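Long-range contact in dTDP-4-amino-4,6-dideoxyglucose formyltransferase (Shewanella sp. FDAARGOS_354, PDB 6V2T), which probably transfers a formyl group from a folate cofactor to the sugar amino group of dTDP-4-amino-4,6-dideoxyglucose, for lipopolysaccharide O-antigen synthesis: residues M23-V29 with S52-R58. Residues are numbered along the deposited sequence; the frame is centred on the assembly and turned at random. Where two conformers were deposited one is given.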
ATOM      1  N   MET B  23      21.744  43.547  17.962  1.00 51.96           N
ATOM      2  CA  MET B  23      21.118  42.524  17.095  1.00 50.62           C
ATOM      3  C   MET B  23      21.384  41.132  17.694  1.00 40.48           C
ATOM      4  O   MET B  23      22.562  40.778  17.937  1.00 43.78           O
ATOM      5  CB  MET B  23      21.676  42.639  15.668  1.00 47.79           C
ATOM      6  CG  MET B  23      21.031  41.709  14.629  1.00 48.38           C
ATOM      7  SD  MET B  23      19.237  41.828  14.492  1.00 54.03           S
ATOM      8  CE  MET B  23      19.003  43.569  14.123  1.00 56.28           C
ATOM      9  N   MET B  24      20.319  40.383  17.933  1.00 41.28           N
ATOM     10  CA  MET B  24      20.412  38.925  18.211  1.00 38.05           C
ATOM     11  C   MET B  24      20.431  38.146  16.891  1.00 37.00           C
ATOM     12  O   MET B  24      19.531  38.369  16.073  1.00 40.43           O
ATOM     13  CB  MET B  24      19.228  38.458  19.042  1.00 35.71           C
ATOM     14  CG  MET B  24      19.470  37.054  19.628  1.00 32.25           C
ATOM     15  SD  MET B  24      17.918  36.472  20.151  1.00 36.14           S
ATOM     16  CE  MET B  24      18.440  34.971  20.991  1.00 36.15           C
ATOM     17  N   HIS B  25      21.436  37.287  16.722  1.00 39.58           N
ATOM     18  CA  HIS B  25      21.610  36.315  15.615  1.00 39.62           C
ATOM     19  C   HIS B  25      21.173  34.924  16.085  1.00 37.28           C
ATOM     20  O   HIS B  25      21.739  34.431  17.083  1.00 35.60           O
ATOM     21  CB  HIS B  25      23.072  36.330  15.165  1.00 44.29           C
ATOM     22  CG  HIS B  25      23.564  37.725  14.957  1.00 56.29           C
ATOM     23  ND1 HIS B  25      24.382  38.366  15.865  1.00 61.10           N
ATOM     24  CD2 HIS B  25      23.289  38.624  13.987  1.00 59.10           C
ATOM     25  CE1 HIS B  25      24.626  39.591  15.441  1.00 66.39           C
ATOM     26  NE2 HIS B  25      23.961  39.775  14.294  1.00 62.15           N
ATOM     27  N   VAL B  26      20.190  34.339  15.406  1.00 35.96           N
ATOM     28  CA  VAL B  26      19.691  32.955  15.655  1.00 37.02           C
ATOM     29  C   VAL B  26      20.070  32.096  14.454  1.00 38.79           C
ATOM     30  O   VAL B  26      19.731  32.510  13.302  1.00 37.53           O
ATOM     31  CB  VAL B  26      18.175  32.935  15.903  1.00 34.91           C
ATOM     32  CG1 VAL B  26      17.633  31.514  15.954  1.00 36.06           C
ATOM     33  CG2 VAL B  26      17.793  33.733  17.139  1.00 36.90           C
ATOM     34  N   LEU B  27      20.774  30.981  14.692  1.00 36.63           N
ATOM     35  CA  LEU B  27      21.136  30.008  13.639  1.00 33.54           C
ATOM     36  C   LEU B  27      20.135  28.843  13.644  1.00 37.97           C
ATOM     37  O   LEU B  27      19.990  28.124  14.670  1.00 34.21           O
ATOM     38  CB  LEU B  27      22.576  29.521  13.802  1.00 33.33           C
ATOM     39  CG  LEU B  27      22.965  28.379  12.858  1.00 37.20           C
ATOM     40  CD1 LEU B  27      23.024  28.884  11.417  1.00 40.80           C
ATOM     41  CD2 LEU B  27      24.292  27.761  13.265  1.00 31.61           C
ATOM     42  N   ILE B  28      19.483  28.616  12.505  1.00 34.40           N
ATOM     43  CA  ILE B  28      18.567  27.463  12.332  1.00 34.84           C
ATOM     44  C   ILE B  28      19.291  26.439  11.464  1.00 38.23           C
ATOM     45  O   ILE B  28      19.682  26.768  10.320  1.00 37.36           O
ATOM     46  CB  ILE B  28      17.197  27.956  11.843  1.00 35.36           C
ATOM     47  CG1 ILE B  28      16.585  28.879  12.906  1.00 38.12           C
ATOM     48  CG2 ILE B  28      16.275  26.792  11.520  1.00 32.68           C
ATOM     49  CD1 ILE B  28      15.456  29.701  12.397  1.00 47.40           C
ATOM     50  N   VAL B  29      19.595  25.279  12.063  1.00 36.68           N
ATOM     51  CA  VAL B  29      20.224  24.130  11.362  1.00 33.84           C
ATOM     52  C   VAL B  29      19.142  23.083  11.151  1.00 36.18           C
ATOM     53  O   VAL B  29      18.524  22.626  12.133  1.00 29.74           O
ATOM     54  CB  VAL B  29      21.411  23.519  12.113  1.00 39.76           C
ATOM     55  CG1 VAL B  29      22.128  22.489  11.252  1.00 39.59           C
ATOM     56  CG2 VAL B  29      22.385  24.573  12.589  1.00 39.40           C
ATOM     57  N   SER B  52      14.703  43.025  16.169  1.00 47.77           N
ATOM     58  CA  SER B  52      16.135  42.977  16.573  1.00 49.77           C
ATOM     59  C   SER B  52      16.687  41.540  16.557  1.00 49.40           C
ATOM     60  O   SER B  52      17.784  41.331  17.141  1.00 44.86           O
ATOM     61  CB  SER B  52      16.344  43.610  17.920  1.00 48.40           C
ATOM     62  OG  SER B  52      15.621  44.825  18.043  1.00 54.97           O
ATOM     63  N   VAL B  53      16.011  40.598  15.884  1.00 46.14           N
ATOM     64  CA  VAL B  53      16.522  39.196  15.729  1.00 44.26           C
ATOM     65  C   VAL B  53      16.727  38.909  14.241  1.00 44.68           C
ATOM     66  O   VAL B  53      15.742  39.062  13.501  1.00 50.26           O
ATOM     67  CB  VAL B  53      15.555  38.174  16.344  1.00 41.75           C
ATOM     68  CG1 VAL B  53      16.153  36.775  16.330  1.00 40.95           C
ATOM     69  CG2 VAL B  53      15.116  38.565  17.745  1.00 42.71           C
ATOM     70  N   THR B  54      17.921  38.492  13.806  1.00 46.06           N
ATOM     71  CA  THR B  54      18.082  37.921  12.438  1.00 46.87           C
ATOM     72  C   THR B  54      18.363  36.412  12.488  1.00 45.57           C
ATOM     73  O   THR B  54      19.271  35.955  13.256  1.00 41.46           O
ATOM     74  CB  THR B  54      19.087  38.695  11.582  1.00 49.17           C
ATOM     75  OG1 THR B  54      20.413  38.461  12.040  1.00 53.16           O
ATOM     76  CG2 THR B  54      18.807  40.180  11.609  1.00 46.00           C
ATOM     77  N   PHE B  55      17.605  35.689  11.660  1.00 41.85           N
ATOM     78  CA  PHE B  55      17.653  34.220  11.463  1.00 38.00           C
ATOM     79  C   PHE B  55      18.482  33.874  10.230  1.00 41.91           C
ATOM     80  O   PHE B  55      18.178  34.377   9.134  1.00 40.44           O
ATOM     81  CB  PHE B  55      16.236  33.704  11.303  1.00 38.01           C
ATOM     82  CG  PHE B  55      15.394  33.894  12.526  1.00 41.51           C
ATOM     83  CD1 PHE B  55      15.395  32.942  13.526  1.00 38.25           C
ATOM     84  CD2 PHE B  55      14.606  35.020  12.682  1.00 40.07           C
ATOM     85  CE1 PHE B  55      14.604  33.110  14.643  1.00 38.71           C
ATOM     86  CE2 PHE B  55      13.827  35.191  13.817  1.00 39.09           C
ATOM     87  CZ  PHE B  55      13.826  34.236  14.789  1.00 40.13           C
ATOM     88  N   ASP B  56      19.528  33.073  10.428  1.00 39.45           N
ATOM     89  CA  ASP B  56      20.334  32.421   9.366  1.00 39.50           C
ATOM     90  C   ASP B  56      19.945  30.944   9.305  1.00 44.39           C
ATOM     91  O   ASP B  56      19.614  30.390  10.357  1.00 41.38           O
ATOM     92  CB  ASP B  56      21.821  32.546   9.640  1.00 41.03           C
ATOM     93  CG  ASP B  56      22.308  33.971   9.514  1.00 41.34           C
ATOM     94  OD1 ASP B  56      21.543  34.780   9.016  1.00 40.66           O
ATOM     95  OD2 ASP B  56      23.433  34.234   9.923  1.00 42.01           O
ATOM     96  N   TYR B  57      19.931  30.352   8.115  1.00 39.41           N
ATOM     97  CA  TYR B  57      19.491  28.952   7.901  1.00 38.55           C
ATOM     98  C   TYR B  57      20.638  28.177   7.264  1.00 43.00           C
ATOM     99  O   TYR B  57      21.261  28.692   6.328  1.00 40.60           O
ATOM    100  CB  TYR B  57      18.218  28.918   7.057  1.00 37.26           C
ATOM    101  CG  TYR B  57      17.062  29.678   7.643  1.00 36.62           C
ATOM    102  CD1 TYR B  57      16.988  31.059   7.545  1.00 36.10           C
ATOM    103  CD2 TYR B  57      16.060  29.023   8.342  1.00 38.76           C
ATOM    104  CE1 TYR B  57      15.926  31.765   8.089  1.00 35.84           C
ATOM    105  CE2 TYR B  57      14.983  29.714   8.874  1.00 37.14           C
ATOM    106  CZ  TYR B  57      14.919  31.091   8.753  1.00 35.96           C
ATOM    107  OH  TYR B  57      13.853  31.756   9.294  1.00 38.43           O
ATOM    108  N   ARG B  58      20.903  26.964   7.756  1.00 40.67           N
ATOM    109  CA  ARG B  58      21.947  26.069   7.205  0.50 39.99           C
ATOM    110  C   ARG B  58      21.436  24.623   7.270  1.00 42.85           C
ATOM    111  O   ARG B  58      20.580  24.312   8.158  1.00 38.40           O
ATOM    112  CB  ARG B  58      23.258  26.247   7.978  0.50 41.92           C
ATOM    113  CG  ARG B  58      23.780  27.678   8.030  0.50 43.06           C
ATOM    114  CD  ARG B  58      24.383  28.160   6.720  0.50 43.45           C
ATOM    115  NE  ARG B  58      25.035  29.452   6.863  0.50 41.33           N
ATOM    116  CZ  ARG B  58      24.435  30.615   6.682  0.50 39.39           C
ATOM    117  NH1 ARG B  58      25.107  31.742   6.843  0.50 41.32           N
ATOM    118  NH2 ARG B  58      23.167  30.651   6.330  0.50 40.15           N
TER
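Ser52 O accepts the first backbone bond of the pair, from Met24 N at 2.8 Å. The same carbonyl oxygen lies 3.1 Å from Met23 SD. Met23 is bent at chi2 (55°) and chi3, which folds its thioether back over the Ser52 peptide. Val53 meets Val26 methyl to methyl, CG1 to CG2 at 3.5 Å. Both valines, with Met24 and Phe55, touch Val194 of helix 171-194. Thr54 takes Met24 O through its N and gives its O to Val26 N, a nearly straight bond (N-H...O 169°). On the other face of the sheet, Thr54 CG2 packs crosswise on Met23 SD at 3.3 Å, and OG1 lies near the plane of the His25 ring, at its CD2 edge.

The two strands run parallel and in step. With helix 33-45 they form a beta-alpha-beta unit of the Rossmann-like formyltransferase domain. In its sheet, strand 24-30 lies between strands 53-60 and 94-98.

The Phe55 ring lies alongside Val26, with CD1 3.6 Å from Val26 CG1. Ile28 CD1 comes to 3.4 Å from Phe55 CD1. Asp56 N and O bond to Val26 O and Ile28 N, while its carboxylate turns to the Tyr92 hydroxyl. Tyr57 runs beside Ile28, whose CG1, anti to the carbonyl carbon (chi1 -62°), carries CD1 to within 3.6 Å of Tyr57 CE2. Both side chains touch helix 33-45. Arg58 N donates the last backbone bond between the two segments, to Ile28 O. In one of the two conformers of Arg58, CG crosses Leu27 CD1 at 3.7 Å and NH2 bonds to Tyr57 O.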